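Local coordinates for protein pectinesterase inhibitor 1 (Arabidopsis thaliana, PDB 1X91) that inhibits pectin methylesterases from flowers, siliques and leaves, at residues L22-T27 and K137-I142; Q35-T40 and L144-M149; D77-A82 and N131-I136; E91-A94 and G100-M103. The protein carries 1 engineered substitution. One frame throughout, in Å; residues are numbered along the deposited sequence.

In the fold
Contacts 1, 2 and 3 are buried and share helix 127-149, in the order 131-136 (contact 3), 137-142 (contact 1) and 144-149 (contact 2) along it; contact 4, partly buried, lies near one end of the four-helix bundle, where helices 66-94 and 98-119 turn back on each other. Contact 1 joins the N-terminal hairpin extension to the bundle, while the others hold the bundle itself. Contacts 1 and 2 are apolar, contact 3, nearest the centre of the molecule, adds a buried tyrosine-serine hydrogen bond, and contact 4 combines an apolar leucine-methionine pair with a histidine CB packed on backbone. Contacts 2 and 4 touch through Gln-35 with Leu-93 and Ser-147 with Asn-102; contacts 1 and 2 through Leu-25 and Leu-37.

Contact 1: residues L22-T27 and K137-I142; sequences LKFLNT and KNLCGI
Phe-24 lays one face of its ring on the CD2 methyl of Leu-139, one of the contacts by which the N-terminal alpha-hairpin extension packs on the four-helix bundle; Phe-20 makes another. The methyl sits almost straight over the ring, a CH-pi contact with CD2 of Leu-139 3.6 Å from the ring centroid of Phe-24 and 15° off the normal. It comes nearest at CE1 of Phe-24, 3.5 Å from Leu-139 CD2. The CD1 methyl of Ile-142, about one helical turn further on, reaches the ring obliquely, 4.0 Å from Phe-24 CD2. With chi1 at -179°, CG of Phe-24 stands trans to the backbone N, which carries the ring out from its helix toward both methyls. Thr-41 and Ser-44 of helix 34-62 also touch the ring. Putting an alanine here would probably leave the Leu-139 methyl without its aromatic partner and weaken the attachment of the hairpin, an extension required for inhibition.

The far side of helix 18-27 is different: Leu-22, Lys-23, Asn-26 and Thr-27 are exposed and do not touch 137-142. The polar ends of Asn-26 and Thr-27 turn back on their own helix, and OG1 of Thr-27 donates to Lys-23 O at 2.8 Å. Likewise ND2 of Asn-26 meets Leu-22 O at 2.7 Å, from the face of that carbonyl opposite to Asn-26 N.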
loop_
_atom_site.group_PDB
_atom_site.type_symbol
_atom_site.label_atom_id
_atom_site.label_comp_id
_atom_site.label_asym_id
_atom_site.label_seq_id
_atom_site.Cartn_x
_atom_site.Cartn_y
_atom_site.Cartn_z
ATOM N N LEU A 22 9.183 -4.109 -10.754
ATOM C CA LEU A 22 9.763 -5.231 -11.477
ATOM C C LEU A 22 10.026 -6.412 -10.560
ATOM O O LEU A 22 9.731 -7.534 -10.897
ATOM C CB LEU A 22 11.053 -4.805 -12.193
ATOM C CG LEU A 22 10.851 -3.779 -13.306
ATOM C CD1 LEU A 22 12.221 -3.159 -13.706
ATOM C CD2 LEU A 22 10.127 -4.338 -14.565
ATOM N N LYS A 23 10.581 -6.161 -9.386
ATOM C CA LYS A 23 10.778 -7.203 -8.427
ATOM C C LYS A 23 9.464 -7.878 -8.080
ATOM O O LYS A 23 9.350 -9.104 -8.068
ATOM C CB LYS A 23 11.462 -6.637 -7.193
ATOM C CG LYS A 23 11.698 -7.631 -6.033
ATOM C CD LYS A 23 12.288 -6.972 -4.795
ATOM C CE LYS A 23 13.760 -6.959 -4.783
ATOM N NZ LYS A 23 14.326 -6.642 -3.412
ATOM N N PHE A 24 8.471 -7.062 -7.771
ATOM C CA PHE A 24 7.169 -7.579 -7.354
ATOM C C PHE A 24 6.513 -8.440 -8.432
ATOM O O PHE A 24 6.051 -9.584 -8.147
ATOM C CB PHE A 24 6.291 -6.395 -6.930
ATOM C CG PHE A 24 4.908 -6.784 -6.457
ATOM C CD1 PHE A 24 4.746 -7.428 -5.252
ATOM C CD2 PHE A 24 3.813 -6.537 -7.263
ATOM C CE1 PHE A 24 3.456 -7.789 -4.796
ATOM C CE2 PHE A 24 2.524 -6.883 -6.816
ATOM C CZ PHE A 24 2.361 -7.544 -5.582
ATOM N N LEU A 25 6.464 -7.968 -9.668
ATOM C CA LEU A 25 5.734 -8.712 -10.686
ATOM C C LEU A 25 6.483 -9.967 -11.108
ATOM O O LEU A 25 5.859 -10.989 -11.428
ATOM C CB LEU A 25 5.428 -7.858 -11.881
ATOM C CG LEU A 25 4.577 -6.607 -11.601
ATOM C CD1 LEU A 25 4.325 -5.828 -12.833
ATOM C CD2 LEU A 25 3.231 -6.994 -10.966
ATOM N N ASN A 26 7.812 -9.909 -11.109
ATOM C CA ASN A 26 8.569 -11.120 -11.403
ATOM C C ASN A 26 8.526 -12.151 -10.284
ATOM O O ASN A 26 8.367 -13.347 -10.553
ATOM C CB ASN A 26 9.999 -10.797 -11.773
ATOM C CG ASN A 26 10.081 -10.189 -13.122
ATOM O OD1 ASN A 26 9.917 -10.890 -14.135
ATOM N ND2 ASN A 26 10.244 -8.879 -13.169
ATOM N N THR A 27 8.652 -11.688 -9.043
ATOM C CA THR A 27 8.713 -12.596 -7.887
ATOM C C THR A 27 7.440 -13.400 -7.804
ATOM O O THR A 27 7.470 -14.589 -7.395
ATOM C CB THR A 27 8.956 -11.804 -6.571
ATOM O OG1 THR A 27 10.279 -11.276 -6.570
ATOM C CG2 THR A 27 8.960 -12.765 -5.338
ATOM N N LYS A 137 3.197 2.234 -0.196
ATOM C CA LYS A 137 3.027 3.287 -1.142
ATOM C C LYS A 137 3.286 2.751 -2.573
ATOM O O LYS A 137 2.518 3.049 -3.500
ATOM C CB LYS A 137 3.955 4.435 -0.769
ATOM C CG LYS A 137 3.923 5.557 -1.692
ATOM C CD LYS A 137 4.681 6.753 -1.022
ATOM C CE LYS A 137 4.796 7.839 -1.995
ATOM N NZ LYS A 137 5.637 8.919 -1.482
ATOM N N ASN A 138 4.350 1.986 -2.715
ATOM C CA ASN A 138 4.710 1.419 -4.032
ATOM C C ASN A 138 3.648 0.439 -4.538
ATOM O O ASN A 138 3.263 0.461 -5.735
ATOM C CB ASN A 138 6.062 0.728 -3.912
ATOM C CG ASN A 138 7.207 1.722 -3.765
ATOM O OD1 ASN A 138 7.097 2.867 -4.196
ATOM N ND2 ASN A 138 8.291 1.283 -3.111
ATOM N N LEU A 139 3.168 -0.447 -3.667
ATOM C CA LEU A 139 2.133 -1.416 -4.015
ATOM C C LEU A 139 0.862 -0.679 -4.403
ATOM O O LEU A 139 0.200 -1.044 -5.371
ATOM C CB LEU A 139 1.856 -2.403 -2.870
ATOM C CG LEU A 139 2.952 -3.417 -2.636
ATOM C CD1 LEU A 139 2.705 -4.075 -1.320
ATOM C CD2 LEU A 139 2.922 -4.473 -3.750
ATOM N N CYS A 140 0.484 0.356 -3.634
ATOM C CA CYS A 140 -0.694 1.145 -4.056
ATOM C C CYS A 140 -0.491 1.763 -5.424
ATOM O O CYS A 140 -1.433 1.790 -6.233
ATOM C CB CYS A 140 -1.090 2.221 -3.031
ATOM S SG CYS A 140 -1.701 1.656 -1.437
ATOM N N GLY A 141 0.711 2.251 -5.691
ATOM C CA GLY A 141 1.022 2.849 -6.992
ATOM C C GLY A 141 0.820 1.850 -8.122
ATOM O O GLY A 141 0.216 2.194 -9.139
ATOM N N ILE A 142 1.230 0.599 -7.918
ATOM C CA ILE A 142 1.014 -0.457 -8.888
ATOM C C ILE A 142 -0.488 -0.715 -9.064
ATOM O O ILE A 142 -1.002 -0.827 -10.173
ATOM C CB ILE A 142 1.775 -1.759 -8.497
ATOM C CG1 ILE A 142 3.285 -1.528 -8.514
ATOM C CG2 ILE A 142 1.395 -2.880 -9.451
ATOM C CD1 ILE A 142 4.115 -2.623 -7.872
#

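Contact 2: residues Q35-T40 and L144-M149; sequences QALAKT and LVISNM
Ile-146 pushes its two branches against Leu-37 and Ala-38, packing the antiparallel first and last long helices of the four-helix bundle, 34-62 and 127-149, near one end. The side chains of Ile-146 and Leu-37 meet roughly perpendicular to each other. The longer isoleucine branch ends on the leucine fork, its CD1 3.7 Å from Leu-37 CG and also within reach of Leu-37 CD2. The shorter branch takes the other neighbour: CG2 of Ile-146 lies 3.7 Å from Ala-38 CB. The small alanine side chain lets the helices come close; the CA atoms of Ala-38 and Ile-146 are 6.1 Å apart.

Torsions sort the two branches. At chi1 -60° CG1 of Ile-146 lies beside the backbone N and CG2 beside the carbonyl carbon, and chi2 at 161° stretches CD1 outward to the leucine. All three residues are buried, and each has further cover: Ile-146 touches Thr-41, Leu-37 touches Met-8 and Ala-30, and Ala-38 meets Leu-93 of helix 66-94. Replacement of Ile-146 by an alanine would probably open a gap between the helices, leaving the Leu-37 fork without its partner on helix 127-149 and Ala-38 CB without the CG2 methyl. Around this apolar patch polar groups tie in other helices: the amide of Gln-35 bonds Leu-93 O, and Ser-147 pairs with Asn-102. At the closest point of the two helices the isoleucine also rests on backbone, with Ile-146 CG2 3.9 Å from Ala-38 N.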
loop_
_atom_site.group_PDB
_atom_site.type_symbol
_atom_site.label_atom_id
_atom_site.label_comp_id
_atom_site.label_asym_id
_atom_site.label_seq_id
_atom_site.Cartn_x
_atom_site.Cartn_y
_atom_site.Cartn_z
ATOM N N GLN A 35 -7.566 -8.136 -13.950
ATOM C CA GLN A 35 -8.445 -8.306 -12.806
ATOM C C GLN A 35 -7.766 -9.206 -11.761
ATOM O O GLN A 35 -7.773 -8.926 -10.554
ATOM C CB GLN A 35 -9.792 -8.859 -13.294
ATOM C CG GLN A 35 -10.737 -9.139 -12.189
ATOM C CD GLN A 35 -11.648 -7.985 -11.822
ATOM O OE1 GLN A 35 -11.925 -7.080 -12.645
ATOM N NE2 GLN A 35 -12.168 -8.027 -10.596
ATOM N N ALA A 36 -7.166 -10.299 -12.208
ATOM C CA ALA A 36 -6.464 -11.197 -11.318
ATOM C C ALA A 36 -5.254 -10.534 -10.705
ATOM O O ALA A 36 -4.972 -10.709 -9.521
ATOM C CB ALA A 36 -6.041 -12.464 -12.119
ATOM N N LEU A 37 -4.502 -9.775 -11.510
ATOM C CA LEU A 37 -3.341 -9.073 -10.993
ATOM C C LEU A 37 -3.725 -7.949 -9.984
ATOM O O LEU A 37 -3.039 -7.799 -8.978
ATOM C CB LEU A 37 -2.544 -8.492 -12.145
ATOM C CG LEU A 37 -1.237 -7.811 -11.739
ATOM C CD1 LEU A 37 -0.322 -8.826 -11.026
ATOM C CD2 LEU A 37 -0.600 -7.181 -12.968
ATOM N N ALA A 38 -4.816 -7.231 -10.212
ATOM C CA ALA A 38 -5.354 -6.296 -9.208
ATOM C C ALA A 38 -5.592 -6.992 -7.889
ATOM O O ALA A 38 -5.225 -6.454 -6.837
ATOM C CB ALA A 38 -6.635 -5.663 -9.714
ATOM N N LYS A 39 -6.172 -8.188 -7.927
ATOM C CA LYS A 39 -6.521 -8.870 -6.674
ATOM C C LYS A 39 -5.245 -9.321 -5.969
ATOM O O LYS A 39 -5.113 -9.121 -4.729
ATOM C CB LYS A 39 -7.453 -10.034 -6.978
ATOM C CG LYS A 39 -7.723 -10.963 -5.826
ATOM C CD LYS A 39 -8.259 -10.255 -4.633
ATOM C CE LYS A 39 -8.957 -11.217 -3.627
ATOM N NZ LYS A 39 -8.078 -12.118 -2.866
ATOM N N THR A 40 -4.284 -9.904 -6.686
ATOM C CA THR A 40 -3.078 -10.336 -5.946
ATOM C C THR A 40 -2.298 -9.153 -5.437
ATOM O O THR A 40 -1.681 -9.257 -4.371
ATOM C CB THR A 40 -2.154 -11.295 -6.694
ATOM O OG1 THR A 40 -1.779 -10.702 -7.937
ATOM C CG2 THR A 40 -2.826 -12.631 -7.026
ATOM N N LEU A 144 -2.950 1.299 -8.585
ATOM C CA LEU A 144 -3.589 2.417 -9.263
ATOM C C LEU A 144 -3.434 2.308 -10.763
ATOM O O LEU A 144 -4.385 2.564 -11.515
ATOM C CB LEU A 144 -2.989 3.749 -8.791
ATOM C CG LEU A 144 -3.300 4.178 -7.343
ATOM C CD1 LEU A 144 -2.516 5.429 -7.032
ATOM C CD2 LEU A 144 -4.794 4.374 -7.250
ATOM N N VAL A 145 -2.282 1.879 -11.205
ATOM C CA VAL A 145 -2.074 1.733 -12.632
ATOM C C VAL A 145 -2.946 0.595 -13.175
ATOM O O VAL A 145 -3.638 0.746 -14.181
ATOM C CB VAL A 145 -0.577 1.480 -12.925
ATOM C CG1 VAL A 145 -0.350 1.266 -14.435
ATOM C CG2 VAL A 145 0.249 2.629 -12.473
ATOM N N ILE A 146 -3.000 -0.518 -12.463
ATOM C CA ILE A 146 -3.827 -1.656 -12.840
ATOM C C ILE A 146 -5.304 -1.313 -12.854
ATOM O O ILE A 146 -6.017 -1.563 -13.854
ATOM C CB ILE A 146 -3.583 -2.877 -11.931
ATOM C CG1 ILE A 146 -2.140 -3.364 -11.976
ATOM C CG2 ILE A 146 -4.543 -4.004 -12.323
ATOM C CD1 ILE A 146 -1.783 -4.263 -10.741
ATOM N N SER A 147 -5.796 -0.725 -11.784
ATOM C CA SER A 147 -7.219 -0.399 -11.701
ATOM C C SER A 147 -7.650 0.621 -12.770
ATOM O O SER A 147 -8.786 0.572 -13.277
ATOM C CB SER A 147 -7.601 0.082 -10.295
ATOM O OG SER A 147 -6.889 1.215 -9.874
ATOM N N ASN A 148 -6.754 1.552 -13.105
ATOM C CA ASN A 148 -6.988 2.467 -14.218
ATOM C C ASN A 148 -7.215 1.752 -15.542
ATOM O O ASN A 148 -8.006 2.247 -16.389
ATOM C CB ASN A 148 -5.829 3.459 -14.350
ATOM C CG ASN A 148 -6.065 4.478 -15.426
ATOM O OD1 ASN A 148 -5.538 4.365 -16.528
ATOM N ND2 ASN A 148 -6.869 5.470 -15.117
ATOM N N MET A 149 -6.544 0.620 -15.746
ATOM C CA MET A 149 -6.593 -0.109 -17.016
ATOM C C MET A 149 -7.725 -1.116 -17.164
ATOM O O MET A 149 -7.954 -1.652 -18.243
ATOM C CB MET A 149 -5.267 -0.831 -17.261
ATOM C CG MET A 149 -4.126 0.123 -17.419
ATOM S SD MET A 149 -2.535 -0.646 -17.791
ATOM C CE MET A 149 -2.524 -1.882 -16.758
#

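Contact 3: residues D77-A82 and N131-I136; sequences DEYESA and NNSKTI
The ring of Tyr-79 reaches across the interior of the four-helix bundle and presents its hydroxyl-bearing edge to Ser-133, whose OG lies near the ring plane. The CD1 methyl of Ile-136 meets the same ring obliquely, 3.6 Å from Tyr-79 CE2. Thr-52 and Leu-56 of helix 34-62 and Ala-112 of helix 98-119 add to the cover of the ring. The second flat group, the amide of Asn-132, turns elsewhere and gives its ND2 to OG1 of Thr-52.

Helices 66-94 and 127-149 run in roughly the same direction, their local axes inclined by 31° and 13.4 Å apart at closest approach. That is too far for short side chains to bridge, and the long tyrosine spans the distance. Its side chain and that of Ile-136 come from opposite directions, one from each helix. The phenol ends close to the serine backbone as well, with Tyr-79 OH 3.2 Å from Ser-133 CA.

A chain of bonds satisfies both buried hydroxyls. Tyr-79 donates to Ser-133, and the serine, held at chi1 -68° with OG beside its backbone N, bonds in turn to the carbonyl oxygen of Val-129 one turn earlier. Ser-133 also touches Cys-115, half of the disulfide to Cys-75 that links helices 66-94 and 98-119. The donated bond, from Tyr-79 OH to Ser-133 OG, is short at 2.6 Å.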
loop_
_atom_site.group_PDB
_atom_site.type_symbol
_atom_site.label_atom_id
_atom_site.label_comp_id
_atom_site.label_asym_id
_atom_site.label_seq_id
_atom_site.Cartn_x
_atom_site.Cartn_y
_atom_site.Cartn_z
ATOM N N ASP A 77 -3.422 5.380 13.399
ATOM C CA ASP A 77 -4.682 5.928 12.915
ATOM C C ASP A 77 -4.699 5.854 11.394
ATOM O O ASP A 77 -5.725 5.477 10.818
ATOM C CB ASP A 77 -4.875 7.345 13.401
ATOM C CG ASP A 77 -5.030 7.442 14.908
ATOM O OD1 ASP A 77 -5.300 6.433 15.577
ATOM O OD2 ASP A 77 -4.891 8.512 15.492
ATOM N N GLU A 78 -3.602 6.216 10.744
ATOM C CA GLU A 78 -3.542 6.202 9.276
ATOM C C GLU A 78 -3.678 4.784 8.747
ATOM O O GLU A 78 -4.342 4.562 7.722
ATOM C CB GLU A 78 -2.254 6.840 8.763
ATOM C CG GLU A 78 -2.165 8.337 9.072
ATOM C CD GLU A 78 -3.236 9.157 8.375
ATOM O OE1 GLU A 78 -3.642 8.800 7.272
ATOM O OE2 GLU A 78 -3.735 10.135 8.971
ATOM N N TYR A 79 -3.057 3.813 9.414
ATOM C CA TYR A 79 -3.124 2.442 8.982
ATOM C C TYR A 79 -4.484 1.788 9.232
ATOM O O TYR A 79 -4.912 0.960 8.426
ATOM C CB TYR A 79 -1.948 1.596 9.512
ATOM C CG TYR A 79 -0.742 1.739 8.582
ATOM C CD1 TYR A 79 0.376 2.478 8.961
ATOM C CD2 TYR A 79 -0.816 1.343 7.243
ATOM C CE1 TYR A 79 1.452 2.655 8.098
ATOM C CE2 TYR A 79 0.252 1.546 6.369
ATOM C CZ TYR A 79 1.403 2.189 6.841
ATOM O OH TYR A 79 2.487 2.404 6.009
ATOM N N GLU A 80 -5.138 2.124 10.353
ATOM C CA GLU A 80 -6.483 1.637 10.585
ATOM C C GLU A 80 -7.410 2.107 9.421
ATOM O O GLU A 80 -8.166 1.331 8.872
ATOM C CB GLU A 80 -7.008 2.045 11.951
ATOM C CG GLU A 80 -6.260 1.362 13.098
ATOM C CD GLU A 80 -6.748 1.765 14.464
ATOM O OE1 GLU A 80 -7.271 2.891 14.607
ATOM O OE2 GLU A 80 -6.545 0.945 15.379
ATOM N N SER A 81 -7.237 3.354 9.026
ATOM C CA SER A 81 -8.022 3.935 7.941
ATOM C C SER A 81 -7.605 3.315 6.624
ATOM O O SER A 81 -8.452 2.995 5.785
ATOM C CB SER A 81 -7.843 5.448 7.902
ATOM O OG SER A 81 -8.536 6.049 8.990
ATOM N N ALA A 82 -6.312 3.133 6.428
ATOM C CA ALA A 82 -5.853 2.568 5.169
ATOM C C ALA A 82 -6.366 1.149 4.984
ATOM O O ALA A 82 -6.745 0.754 3.888
ATOM C CB ALA A 82 -4.360 2.590 5.079
ATOM N N ASN A 131 10.117 1.278 6.036
ATOM C CA ASN A 131 10.296 0.440 4.854
ATOM C C ASN A 131 8.943 -0.118 4.436
ATOM O O ASN A 131 8.656 -0.132 3.264
ATOM C CB ASN A 131 11.280 -0.695 5.109
ATOM C CG ASN A 131 12.709 -0.197 5.261
ATOM O OD1 ASN A 131 13.007 0.974 4.990
ATOM N ND2 ASN A 131 13.597 -1.074 5.742
ATOM N N ASN A 132 8.138 -0.601 5.376
ATOM C CA ASN A 132 6.788 -1.074 5.038
ATOM C C ASN A 132 5.918 0.033 4.486
ATOM O O ASN A 132 5.088 -0.213 3.616
ATOM C CB ASN A 132 6.081 -1.738 6.212
ATOM C CG ASN A 132 6.582 -3.145 6.500
ATOM O OD1 ASN A 132 7.544 -3.614 5.898
ATOM N ND2 ASN A 132 5.916 -3.826 7.438
ATOM N N SER A 133 6.057 1.259 4.994
ATOM C CA SER A 133 5.292 2.385 4.475
ATOM C C SER A 133 5.661 2.698 3.043
ATOM O O SER A 133 4.794 2.942 2.223
ATOM C CB SER A 133 5.447 3.641 5.326
ATOM O OG SER A 133 4.818 3.446 6.587
ATOM N N LYS A 134 6.949 2.672 2.760
ATOM C CA LYS A 134 7.402 2.823 1.383
ATOM C C LYS A 134 6.881 1.677 0.504
ATOM O O LYS A 134 6.419 1.913 -0.609
ATOM C CB LYS A 134 8.933 2.879 1.317
ATOM C CG LYS A 134 9.492 4.123 1.876
ATOM C CD LYS A 134 11.030 4.116 1.800
ATOM C CE LYS A 134 11.618 5.376 2.381
ATOM N NZ LYS A 134 13.105 5.320 2.255
ATOM N N THR A 135 6.931 0.452 0.984
ATOM C CA THR A 135 6.447 -0.726 0.247
ATOM C C THR A 135 4.961 -0.582 -0.041
ATOM O O THR A 135 4.505 -0.835 -1.142
ATOM C CB THR A 135 6.724 -1.977 1.051
ATOM O OG1 THR A 135 8.156 -2.194 1.006
ATOM C CG2 THR A 135 6.031 -3.222 0.476
ATOM N N ILE A 136 4.190 -0.136 0.937
ATOM C CA ILE A 136 2.756 0.002 0.708
ATOM C C ILE A 136 2.473 1.120 -0.276
ATOM O O ILE A 136 1.591 0.973 -1.113
ATOM C CB ILE A 136 2.008 0.182 2.062
ATOM C CG1 ILE A 136 2.033 -1.119 2.818
ATOM C CG2 ILE A 136 0.568 0.698 1.877
ATOM C CD1 ILE A 136 1.799 -0.986 4.306
#

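Contact 4: residues E91-A94 and G100-M103; sequences EHLA and GMNM
His-92 rests its CB on the backbone of Gly-100 and Met-101, while next to it Leu-93 lies along the Met-101 side chain. The first of these is a contact of side chain on main chain: CB of His-92 is 3.7 Å from Met-101 N. The imidazole is set obliquely to the glycine, with His-92 CG 4.1 Å from Gly-100 CA. There is little room for a side chain at Gly-100, since a CB there would come within 2.9 Å of His-92 ND1. The second is apolar, with the CD1 methyl of Leu-93 3.9 Å from Met-101 SD. These two side chains run side by side in the same direction; both leave the backbone with CG opposite N, and an extended methionine chain (chi2 177°) brings SD level with the leucine branches.

In the next shell, Asp-97 of the intervening loop holds the start of helix 98-119. Its OD1 accepts from Gly-100 N, while OD2 makes a weak hydrogen bond with His-92 ND1 that may help to orient the ring. Ser-95 OG bonds the carbonyl oxygen of His-92.

Helices 66-94 and 98-119 thus form an antiparallel pair joined by a short connection. On the inner side Leu-93 and Met-101 both meet Leu-42 of helix 34-62, and Met-101 reaches on to Ala-143 and Ser-147 of helix 127-149, so that all four bundle helices come together here.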
loop_
_atom_site.group_PDB
_atom_site.type_symbol
_atom_site.label_atom_id
_atom_site.label_comp_id
_atom_site.label_asym_id
_atom_site.label_seq_id
_atom_site.Cartn_x
_atom_site.Cartn_y
_atom_site.Cartn_z
ATOM N N GLU A 91 -13.937 -4.661 -2.289
ATOM C CA GLU A 91 -15.365 -4.714 -2.574
ATOM C C GLU A 91 -15.673 -4.220 -3.933
ATOM O O GLU A 91 -16.467 -4.849 -4.646
ATOM C CB GLU A 91 -16.188 -3.944 -1.546
ATOM C CG GLU A 91 -16.050 -4.395 -0.094
ATOM C CD GLU A 91 -16.753 -5.679 0.234
ATOM O OE1 GLU A 91 -17.884 -5.834 -0.243
ATOM O OE2 GLU A 91 -16.214 -6.494 1.041
ATOM N N HIS A 92 -15.032 -3.109 -4.315
ATOM C CA HIS A 92 -15.285 -2.558 -5.663
ATOM C C HIS A 92 -14.631 -3.373 -6.749
ATOM O O HIS A 92 -15.233 -3.597 -7.817
ATOM C CB HIS A 92 -14.936 -1.074 -5.695
ATOM C CG HIS A 92 -15.901 -0.290 -4.871
ATOM N ND1 HIS A 92 -17.109 0.120 -5.375
ATOM C CD2 HIS A 92 -15.914 0.044 -3.555
ATOM C CE1 HIS A 92 -17.815 0.705 -4.420
ATOM N NE2 HIS A 92 -17.114 0.660 -3.303
ATOM N N LEU A 93 -13.429 -3.863 -6.511
ATOM C CA LEU A 93 -12.777 -4.796 -7.458
ATOM C C LEU A 93 -13.643 -6.009 -7.766
ATOM O O LEU A 93 -13.758 -6.384 -8.922
ATOM C CB LEU A 93 -11.410 -5.250 -6.973
ATOM C CG LEU A 93 -10.645 -6.215 -7.896
ATOM C CD1 LEU A 93 -10.371 -5.612 -9.230
ATOM C CD2 LEU A 93 -9.379 -6.712 -7.218
ATOM N N ALA A 94 -14.322 -6.543 -6.771
ATOM C CA ALA A 94 -15.180 -7.733 -6.887
ATOM C C ALA A 94 -16.339 -7.429 -7.828
ATOM O O ALA A 94 -16.873 -8.332 -8.461
ATOM C CB ALA A 94 -15.688 -8.196 -5.560
ATOM N N GLY A 100 -13.741 2.601 -8.609
ATOM C CA GLY A 100 -14.006 2.518 -7.192
ATOM C C GLY A 100 -12.784 2.029 -6.454
ATOM O O GLY A 100 -12.398 2.557 -5.378
ATOM N N MET A 101 -12.168 0.988 -7.017
ATOM C CA MET A 101 -10.915 0.480 -6.479
ATOM C C MET A 101 -9.869 1.588 -6.425
ATOM O O MET A 101 -9.163 1.768 -5.433
ATOM C CB MET A 101 -10.414 -0.694 -7.310
ATOM C CG MET A 101 -9.038 -1.120 -6.848
ATOM S SD MET A 101 -8.469 -2.552 -7.761
ATOM C CE MET A 101 -6.698 -2.535 -7.281
ATOM N N ASN A 102 -9.772 2.346 -7.492
ATOM C CA ASN A 102 -8.750 3.349 -7.634
ATOM C C ASN A 102 -8.848 4.457 -6.603
ATOM O O ASN A 102 -7.878 4.830 -5.972
ATOM C CB ASN A 102 -8.840 3.862 -9.059
ATOM C CG ASN A 102 -7.753 4.740 -9.439
ATOM O OD1 ASN A 102 -7.776 5.940 -9.126
ATOM N ND2 ASN A 102 -6.769 4.186 -10.205
ATOM N N MET A 103 -10.061 4.915 -6.359
ATOM C CA MET A 103 -10.322 5.986 -5.405
ATOM C C MET A 103 -9.902 5.533 -3.995
ATOM O O MET A 103 -9.260 6.270 -3.245
ATOM C CB MET A 103 -11.834 6.305 -5.340
ATOM C CG MET A 103 -12.127 7.453 -4.482
ATOM S SD MET A 103 -13.937 7.830 -4.397
ATOM C CE MET A 103 -14.616 6.499 -3.400
#